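Exo-poly-alpha-D-galacturonosidase (Thermotoga maritima, PDB 3JUR) probably hydrolyses the alpha-linked galacturonate chains of pectin as a tetrameric, hyperthermoactive exopolygalacturonase of glycosyl hydrolase family 28, built on a right-handed parallel beta-helix. Local coordinates at residues R104-E109 with S211-I216; W143-K148 with Y187-F192. All blocks are in the same frame, centred on the assembly; numbering follows the deposited sequence.

Contact 1. Residues R104-E109 with S211-I216; sequences RFEGIE and SPMWCI. Unlike the reference sequence in segment 211-216: I216 (reference Val).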
ATOM      1  N   ARG D 104      28.235   9.405 -40.820  1.00 24.03           N
ATOM      2  CA  ARG D 104      26.883   8.897 -40.687  1.00 24.19           C
ATOM      3  C   ARG D 104      25.963  10.012 -40.205  1.00 24.13           C
ATOM      4  O   ARG D 104      26.369  10.843 -39.394  1.00 24.60           O
ATOM      5  CB  ARG D 104      26.883   7.713 -39.710  1.00 24.32           C
ATOM      6  CG  ARG D 104      25.961   6.580 -40.124  1.00 24.83           C
ATOM      7  CD  ARG D 104      25.974   5.424 -39.143  1.00 24.85           C
ATOM      8  NE  ARG D 104      26.727   4.289 -39.662  1.00 24.20           N
ATOM      9  CZ  ARG D 104      26.445   3.016 -39.407  1.00 23.93           C
ATOM     10  NH1 ARG D 104      25.405   2.693 -38.641  1.00 24.12           N
ATOM     11  NH2 ARG D 104      27.200   2.061 -39.928  1.00 23.65           N
ATOM     12  N   PHE D 105      24.740  10.054 -40.720  1.00 23.90           N
ATOM     13  CA  PHE D 105      23.738  10.992 -40.210  1.00 23.70           C
ATOM     14  C   PHE D 105      22.443  10.266 -39.871  1.00 23.60           C
ATOM     15  O   PHE D 105      21.794   9.691 -40.745  1.00 23.74           O
ATOM     16  CB  PHE D 105      23.470  12.137 -41.199  1.00 23.75           C
ATOM     17  CG  PHE D 105      22.654  13.270 -40.616  1.00 23.49           C
ATOM     18  CD1 PHE D 105      23.280  14.374 -40.050  1.00 22.84           C
ATOM     19  CD2 PHE D 105      21.256  13.224 -40.627  1.00 23.61           C
ATOM     20  CE1 PHE D 105      22.536  15.421 -39.516  1.00 22.61           C
ATOM     21  CE2 PHE D 105      20.502  14.262 -40.090  1.00 23.27           C
ATOM     22  CZ  PHE D 105      21.145  15.365 -39.534  1.00 23.86           C
ATOM     23  N   GLU D 106      22.081  10.305 -38.593  1.00 23.48           N
ATOM     24  CA  GLU D 106      20.890   9.619 -38.061  1.00 23.39           C
ATOM     25  C   GLU D 106      20.696   8.214 -38.641  1.00 23.09           C
ATOM     26  O   GLU D 106      19.616   7.865 -39.138  1.00 22.90           O
ATOM     27  CB  GLU D 106      19.638  10.503 -38.195  1.00 23.36           C
ATOM     28  CG  GLU D 106      19.708  11.757 -37.310  1.00 24.25           C
ATOM     29  CD  GLU D 106      18.454  12.620 -37.356  1.00 27.14           C
ATOM     30  OE1 GLU D 106      17.836  12.753 -38.436  1.00 28.70           O
ATOM     31  OE2 GLU D 106      18.096  13.189 -36.305  1.00 28.13           O
ATOM     32  N   GLY D 107      21.768   7.423 -38.575  1.00 22.72           N
ATOM     33  CA  GLY D 107      21.733   6.008 -38.938  1.00 22.24           C
ATOM     34  C   GLY D 107      21.981   5.650 -40.396  1.00 22.16           C
ATOM     35  O   GLY D 107      21.927   4.472 -40.757  1.00 21.92           O
ATOM     36  N   ILE D 108      22.248   6.644 -41.240  1.00 21.93           N
ATOM     37  CA  ILE D 108      22.550   6.377 -42.654  1.00 22.03           C
ATOM     38  C   ILE D 108      23.939   6.911 -43.032  1.00 22.40           C
ATOM     39  O   ILE D 108      24.259   8.076 -42.769  1.00 22.54           O
ATOM     40  CB  ILE D 108      21.454   6.939 -43.619  1.00 22.08           C
ATOM     41  CG1 ILE D 108      20.085   6.308 -43.325  1.00 21.09           C
ATOM     42  CG2 ILE D 108      21.836   6.691 -45.093  1.00 21.45           C
ATOM     43  CD1 ILE D 108      18.906   7.062 -43.908  1.00 20.01           C
ATOM     44  N   GLU D 109      24.752   6.043 -43.638  1.00 22.23           N
ATOM     45  CA  GLU D 109      26.105   6.399 -44.068  1.00 22.44           C
ATOM     46  C   GLU D 109      26.096   7.384 -45.229  1.00 22.06           C
ATOM     47  O   GLU D 109      25.237   7.317 -46.110  1.00 22.01           O
ATOM     48  CB  GLU D 109      26.886   5.149 -44.477  1.00 22.70           C
ATOM     49  CG  GLU D 109      27.216   4.214 -43.325  1.00 23.77           C
ATOM     50  CD  GLU D 109      28.230   3.153 -43.706  1.00 25.63           C
ATOM     51  OE1 GLU D 109      29.014   2.730 -42.826  1.00 26.54           O
ATOM     52  OE2 GLU D 109      28.243   2.744 -44.885  1.00 26.47           O
ATOM     53  N   SER D 211      27.958  21.275 -28.467  1.00 23.06           N
ATOM     54  CA  SER D 211      28.061  20.282 -29.532  1.00 22.52           C
ATOM     55  C   SER D 211      27.134  20.625 -30.700  1.00 22.85           C
ATOM     56  O   SER D 211      25.985  21.036 -30.477  1.00 22.49           O
ATOM     57  CB  SER D 211      27.733  18.895 -28.993  1.00 22.46           C
ATOM     58  OG  SER D 211      27.748  17.920 -30.023  1.00 20.79           O
ATOM     59  N   PRO D 212      27.633  20.470 -31.945  1.00 22.60           N
ATOM     60  CA  PRO D 212      26.801  20.691 -33.131  1.00 22.95           C
ATOM     61  C   PRO D 212      25.572  19.784 -33.130  1.00 23.07           C
ATOM     62  O   PRO D 212      24.459  20.244 -33.414  1.00 23.03           O
ATOM     63  CB  PRO D 212      27.738  20.332 -34.289  1.00 23.06           C
ATOM     64  CG  PRO D 212      29.099  20.644 -33.759  1.00 23.00           C
ATOM     65  CD  PRO D 212      29.041  20.230 -32.305  1.00 22.63           C
ATOM     66  N   MET D 213      25.793  18.518 -32.779  1.00 23.24           N
ATOM     67  CA  MET D 213      24.766  17.485 -32.765  1.00 23.34           C
ATOM     68  C   MET D 213      25.188  16.400 -31.748  1.00 23.22           C
ATOM     69  O   MET D 213      25.390  16.721 -30.573  1.00 23.31           O
ATOM     70  CB  MET D 213      24.556  16.939 -34.184  1.00 23.53           C
ATOM     71  CG  MET D 213      23.254  16.174 -34.370  1.00 23.94           C
ATOM     72  SD  MET D 213      22.888  15.909 -36.109  1.00 25.85           S
ATOM     73  CE  MET D 213      21.617  14.650 -35.992  1.00 24.77           C
ATOM     74  N   TRP D 214      25.345  15.143 -32.175  1.00 23.06           N
ATOM     75  CA  TRP D 214      25.698  14.059 -31.233  1.00 22.84           C
ATOM     76  C   TRP D 214      27.116  14.248 -30.698  1.00 23.22           C
ATOM     77  O   TRP D 214      28.032  14.601 -31.457  1.00 23.25           O
ATOM     78  CB  TRP D 214      25.560  12.670 -31.866  1.00 22.31           C
ATOM     79  CG  TRP D 214      24.194  12.329 -32.424  1.00 21.69           C
ATOM     80  CD1 TRP D 214      23.058  13.085 -32.357  1.00 20.01           C
ATOM     81  CD2 TRP D 214      23.830  11.119 -33.102  1.00 21.17           C
ATOM     82  NE1 TRP D 214      22.011  12.427 -32.962  1.00 20.67           N
ATOM     83  CE2 TRP D 214      22.458  11.218 -33.429  1.00 21.50           C
ATOM     84  CE3 TRP D 214      24.533   9.961 -33.476  1.00 21.82           C
ATOM     85  CZ2 TRP D 214      21.773  10.200 -34.111  1.00 21.37           C
ATOM     86  CZ3 TRP D 214      23.853   8.947 -34.144  1.00 21.16           C
ATOM     87  CH2 TRP D 214      22.487   9.075 -34.460  1.00 21.01           C
ATOM     88  N   CYS D 215      27.298  14.020 -29.399  1.00 23.28           N
ATOM     89  CA  CYS D 215      28.548  14.391 -28.731  1.00 24.07           C
ATOM     90  C   CYS D 215      29.635  13.340 -28.900  1.00 24.15           C
ATOM     91  O   CYS D 215      30.704  13.642 -29.431  1.00 24.76           O
ATOM     92  CB  CYS D 215      28.325  14.744 -27.258  1.00 24.29           C
ATOM     93  SG  CYS D 215      27.286  16.215 -26.997  1.00 26.26           S
ATOM     94  N   ILE D 216      29.366  12.114 -28.462  1.00 24.13           N
ATOM     95  CA  ILE D 216      30.315  11.013 -28.638  1.00 23.96           C
ATOM     96  C   ILE D 216      29.696   9.882 -29.454  1.00 24.05           C
ATOM     97  O   ILE D 216      28.738   9.225 -29.013  1.00 23.87           O
ATOM     98  CB  ILE D 216      30.857  10.499 -27.299  1.00 24.15           C
ATOM     99  CG1 ILE D 216      31.592  11.639 -26.579  1.00 25.06           C
ATOM    100  CG2 ILE D 216      31.779   9.299 -27.532  1.00 23.83           C
ATOM    101  CD1 ILE D 216      32.345  11.218 -25.342  1.00 27.29           C
TER
HETATM  102  O   HOH W   1      19.136  12.578 -33.864  1.00 28.66           O
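A beta-hairpin lying beside the parallel beta-helix meets a loop of that helix here: the type I' turn from F105 to I108 presents F105 and E106 to M213 and W214. The turn is closed by F105 N to I108 O (2.9 Å) and the return bond from I108 N to F105 O. M213 reaches across with its chain extended and CG anti to the backbone N (chi1 -163°), which carries the thioether to the F105 ring. SD lies 3.5 Å from F105 CE1 and approaches the ring obliquely, 50° off its normal, in a Met-aromatic contact. The methyl CE goes on past the sulfur to F105 CZ and, at 3.7 Å, to E106 CG, so the end of M213 touches both residues. Against E106 the indole of W214 contributes its benzo rim, CH2 coming within 4.0 Å of E106 CA, while the E106 chain crosses it at about a right angle. The polar ends are joined by water: it donates to E106 OE2 (2.7 Å) and accepts in the indole plane from W214 NE1 (3.0 Å). Around this contact, V164 of helix 161-173 packs on F105, R269 just before helix 270-276 bonds to E106 O, and loop 211-216 leads from strand 207-209 into strand 216-219.

Contact 2. Residues W143-K148 with Y187-F192; sequences WPWKGK and YLRPSF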
ATOM      1  N   TRP D 143      23.321  24.960 -35.071  1.00 24.54           N
ATOM      2  CA  TRP D 143      21.965  24.641 -34.586  1.00 24.42           C
ATOM      3  C   TRP D 143      20.812  25.131 -35.476  1.00 24.43           C
ATOM      4  O   TRP D 143      19.805  24.426 -35.602  1.00 24.51           O
ATOM      5  CB  TRP D 143      21.742  25.103 -33.131  1.00 24.32           C
ATOM      6  CG  TRP D 143      22.564  24.380 -32.087  1.00 23.49           C
ATOM      7  CD1 TRP D 143      23.301  23.245 -32.258  1.00 23.34           C
ATOM      8  CD2 TRP D 143      22.696  24.737 -30.705  1.00 23.38           C
ATOM      9  NE1 TRP D 143      23.901  22.882 -31.075  1.00 23.10           N
ATOM     10  CE2 TRP D 143      23.546  23.781 -30.104  1.00 23.78           C
ATOM     11  CE3 TRP D 143      22.176  25.774 -29.913  1.00 23.79           C
ATOM     12  CZ2 TRP D 143      23.893  23.829 -28.747  1.00 23.93           C
ATOM     13  CZ3 TRP D 143      22.525  25.828 -28.565  1.00 24.48           C
ATOM     14  CH2 TRP D 143      23.376  24.854 -27.995  1.00 24.08           C
ATOM     15  N   PRO D 144      20.940  26.330 -36.090  1.00 24.51           N
ATOM     16  CA  PRO D 144      19.884  26.749 -37.017  1.00 24.84           C
ATOM     17  C   PRO D 144      19.567  25.725 -38.116  1.00 25.14           C
ATOM     18  O   PRO D 144      18.447  25.714 -38.634  1.00 25.57           O
ATOM     19  CB  PRO D 144      20.447  28.029 -37.629  1.00 24.64           C
ATOM     20  CG  PRO D 144      21.292  28.595 -36.558  1.00 24.63           C
ATOM     21  CD  PRO D 144      21.901  27.423 -35.838  1.00 24.38           C
ATOM     22  N   TRP D 145      20.527  24.863 -38.447  1.00 25.08           N
ATOM     23  CA  TRP D 145      20.327  23.856 -39.493  1.00 25.37           C
ATOM     24  C   TRP D 145      19.224  22.841 -39.173  1.00 25.76           C
ATOM     25  O   TRP D 145      18.669  22.223 -40.085  1.00 25.83           O
ATOM     26  CB  TRP D 145      21.645  23.149 -39.826  1.00 24.95           C
ATOM     27  CG  TRP D 145      22.641  24.020 -40.553  1.00 24.33           C
ATOM     28  CD1 TRP D 145      22.560  25.375 -40.765  1.00 23.67           C
ATOM     29  CD2 TRP D 145      23.882  23.601 -41.136  1.00 23.84           C
ATOM     30  NE1 TRP D 145      23.666  25.818 -41.453  1.00 23.40           N
ATOM     31  CE2 TRP D 145      24.494  24.753 -41.694  1.00 23.59           C
ATOM     32  CE3 TRP D 145      24.536  22.364 -41.244  1.00 23.12           C
ATOM     33  CZ2 TRP D 145      25.726  24.701 -42.355  1.00 22.45           C
ATOM     34  CZ3 TRP D 145      25.765  22.317 -41.905  1.00 22.80           C
ATOM     35  CH2 TRP D 145      26.345  23.480 -42.447  1.00 22.19           C
ATOM     36  N   LYS D 146      18.904  22.682 -37.886  1.00 26.26           N
ATOM     37  CA  LYS D 146      17.828  21.790 -37.441  1.00 26.45           C
ATOM     38  C   LYS D 146      16.448  22.214 -37.964  1.00 26.90           C
ATOM     39  O   LYS D 146      15.625  21.366 -38.318  1.00 26.88           O
ATOM     40  CB  LYS D 146      17.820  21.678 -35.907  1.00 26.51           C
ATOM     41  CG  LYS D 146      16.630  20.909 -35.304  1.00 26.22           C
ATOM     42  CD  LYS D 146      16.570  19.453 -35.776  1.00 25.48           C
ATOM     43  CE  LYS D 146      15.260  18.798 -35.374  1.00 26.41           C
ATOM     44  NZ  LYS D 146      15.115  17.440 -35.980  1.00 27.26           N
ATOM     45  N   GLY D 147      16.203  23.522 -38.010  1.00 27.40           N
ATOM     46  CA  GLY D 147      14.939  24.057 -38.513  1.00 28.23           C
ATOM     47  C   GLY D 147      13.978  24.524 -37.431  1.00 28.94           C
ATOM     48  O   GLY D 147      12.813  24.807 -37.716  1.00 28.99           O
ATOM     49  N   LYS D 148      14.469  24.605 -36.190  1.00 29.44           N
ATOM     50  CA  LYS D 148      13.674  25.055 -35.045  1.00 29.94           C
ATOM     51  C   LYS D 148      13.994  26.498 -34.659  1.00 30.19           C
ATOM     52  O   LYS D 148      15.168  26.859 -34.525  1.00 30.23           O
ATOM     53  CB  LYS D 148      13.916  24.140 -33.843  1.00 29.99           C
ATOM     54  CG  LYS D 148      13.085  22.877 -33.841  1.00 30.66           C
ATOM     55  CD  LYS D 148      13.376  22.071 -32.589  1.00 32.72           C
ATOM     56  CE  LYS D 148      12.326  21.009 -32.350  1.00 33.31           C
ATOM     57  NZ  LYS D 148      12.731  20.154 -31.201  1.00 34.95           N
ATOM     58  N   TYR D 187      22.859  20.814 -45.580  1.00 22.73           N
ATOM     59  CA  TYR D 187      22.663  21.282 -44.208  1.00 22.90           C
ATOM     60  C   TYR D 187      22.539  20.165 -43.172  1.00 22.94           C
ATOM     61  O   TYR D 187      21.670  20.200 -42.292  1.00 23.20           O
ATOM     62  CB  TYR D 187      21.493  22.278 -44.162  1.00 22.81           C
ATOM     63  CG  TYR D 187      21.730  23.471 -45.069  1.00 23.34           C
ATOM     64  CD1 TYR D 187      22.349  24.623 -44.588  1.00 23.60           C
ATOM     65  CD2 TYR D 187      21.363  23.434 -46.420  1.00 23.24           C
ATOM     66  CE1 TYR D 187      22.588  25.715 -45.426  1.00 24.46           C
ATOM     67  CE2 TYR D 187      21.600  24.512 -47.260  1.00 24.07           C
ATOM     68  CZ  TYR D 187      22.210  25.649 -46.756  1.00 24.21           C
ATOM     69  OH  TYR D 187      22.436  26.718 -47.580  1.00 24.99           O
ATOM     70  N   LEU D 188      23.433  19.185 -43.284  1.00 22.90           N
ATOM     71  CA  LEU D 188      23.523  18.088 -42.327  1.00 23.01           C
ATOM     72  C   LEU D 188      24.728  18.293 -41.405  1.00 23.14           C
ATOM     73  O   LEU D 188      25.882  18.184 -41.845  1.00 23.03           O
ATOM     74  CB  LEU D 188      23.623  16.745 -43.060  1.00 22.95           C
ATOM     75  CG  LEU D 188      22.541  16.422 -44.105  1.00 22.87           C
ATOM     76  CD1 LEU D 188      22.908  15.165 -44.884  1.00 21.57           C
ATOM     77  CD2 LEU D 188      21.161  16.276 -43.456  1.00 21.15           C
ATOM     78  N   ARG D 189      24.448  18.609 -40.139  1.00 23.14           N
ATOM     79  CA  ARG D 189      25.484  18.798 -39.111  1.00 23.51           C
ATOM     80  C   ARG D 189      26.332  17.542 -38.896  1.00 23.63           C
ATOM     81  O   ARG D 189      25.845  16.428 -39.075  1.00 23.72           O
ATOM     82  CB  ARG D 189      24.853  19.185 -37.775  1.00 23.54           C
ATOM     83  CG  ARG D 189      24.242  20.575 -37.721  1.00 23.30           C
ATOM     84  CD  ARG D 189      23.310  20.655 -36.521  1.00 22.85           C
ATOM     85  NE  ARG D 189      22.109  19.840 -36.706  1.00 22.23           N
ATOM     86  CZ  ARG D 189      21.386  19.317 -35.716  1.00 22.45           C
ATOM     87  NH1 ARG D 189      21.734  19.498 -34.443  1.00 20.86           N
ATOM     88  NH2 ARG D 189      20.311  18.598 -36.001  1.00 22.60           N
ATOM     89  N   PRO D 190      27.610  17.722 -38.519  1.00 23.87           N
ATOM     90  CA  PRO D 190      28.467  16.583 -38.202  1.00 23.89           C
ATOM     91  C   PRO D 190      28.377  16.203 -36.716  1.00 23.96           C
ATOM     92  O   PRO D 190      27.952  17.026 -35.900  1.00 24.19           O
ATOM     93  CB  PRO D 190      29.859  17.115 -38.526  1.00 23.82           C
ATOM     94  CG  PRO D 190      29.774  18.574 -38.215  1.00 23.51           C
ATOM     95  CD  PRO D 190      28.368  18.992 -38.543  1.00 23.79           C
ATOM     96  N   SER D 191      28.760  14.970 -36.381  1.00 23.62           N
ATOM     97  CA  SER D 191      28.947  14.561 -34.984  1.00 23.53           C
ATOM     98  C   SER D 191      30.120  15.344 -34.376  1.00 23.25           C
ATOM     99  O   SER D 191      30.938  15.912 -35.109  1.00 23.40           O
ATOM    100  CB  SER D 191      29.222  13.058 -34.891  1.00 23.56           C
ATOM    101  OG  SER D 191      28.082  12.283 -35.232  1.00 24.56           O
ATOM    102  N   PHE D 192      30.193  15.392 -33.048  1.00 22.58           N
ATOM    103  CA  PHE D 192      31.316  16.042 -32.378  1.00 22.40           C
ATOM    104  C   PHE D 192      32.546  15.118 -32.415  1.00 22.62           C
ATOM    105  O   PHE D 192      33.450  15.322 -33.218  1.00 22.40           O
ATOM    106  CB  PHE D 192      30.947  16.433 -30.940  1.00 21.89           C
ATOM    107  CG  PHE D 192      31.858  17.467 -30.316  1.00 20.58           C
ATOM    108  CD1 PHE D 192      31.322  18.472 -29.515  1.00 20.03           C
ATOM    109  CD2 PHE D 192      33.240  17.436 -30.511  1.00 19.97           C
ATOM    110  CE1 PHE D 192      32.144  19.430 -28.922  1.00 19.83           C
ATOM    111  CE2 PHE D 192      34.072  18.384 -29.916  1.00 19.24           C
ATOM    112  CZ  PHE D 192      33.521  19.388 -29.123  1.00 19.34           C
TER
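W145 and Y187 form a T-shaped pair, the phenol turning its edge to the face of the indole with the planes at 81° and the centroid of the five-membered ring 5.0 Å from that of Y187. The touching atom is Y187 CD1, 3.6 Å from both W145 NE1 and W145 CE2, while NE1 lies close to the plane of the tyrosine ring. The six-membered ring is covered by backbone: Y187 CA sits over it, 4.1 Å from its centroid, a CH-pi contact. At the indole rim, W145 CE3 reaches R189 CG at 4.0 Å, and R189 N lies near the ring plane. A bend at chi3 (-70°) turns the R189 guanidinium so that K146 CB lies over one face, with K146 CD 3.8 Å from R189 NH2. The contact joins 3-10 segment 143-146, before helix 161-173, to the loop from that helix into strand 193-196. P236 O and P212 O accept from R189 NH1, and N237 OD1 and Q160 OE1 from NH2, which should fix the guanidinium plane and probably help it tolerate the like charge of K146 NZ. The contact thus rests on van der Waals packing: indole on phenol edge and backbone, lysine methylenes on guanidinium.

How the contacts relate
Contact 2 is nested along the chain inside the loop closed by contact 1, the order being 104-109, 143-148, 187-192 and 211-216. Their centres lie about 10 Å apart, and segments 187-192 and 211-216 run into adjacent, parallel paired strands of the beta-helix, 193-196 and 216-219. The two contacts also touch directly: F192 N probably bonds to W214 O and W143 NE1 to S211 O, both at 2.8 Å. Helix 161-173, which lies between the segments of contact 2 in sequence, is shared by both contacts, touching L188 in contact 2. Hairpin and 3-10 segment thus both pack on loops, 211-216 and 187-192, that lead into neighbouring strands of the beta-helix.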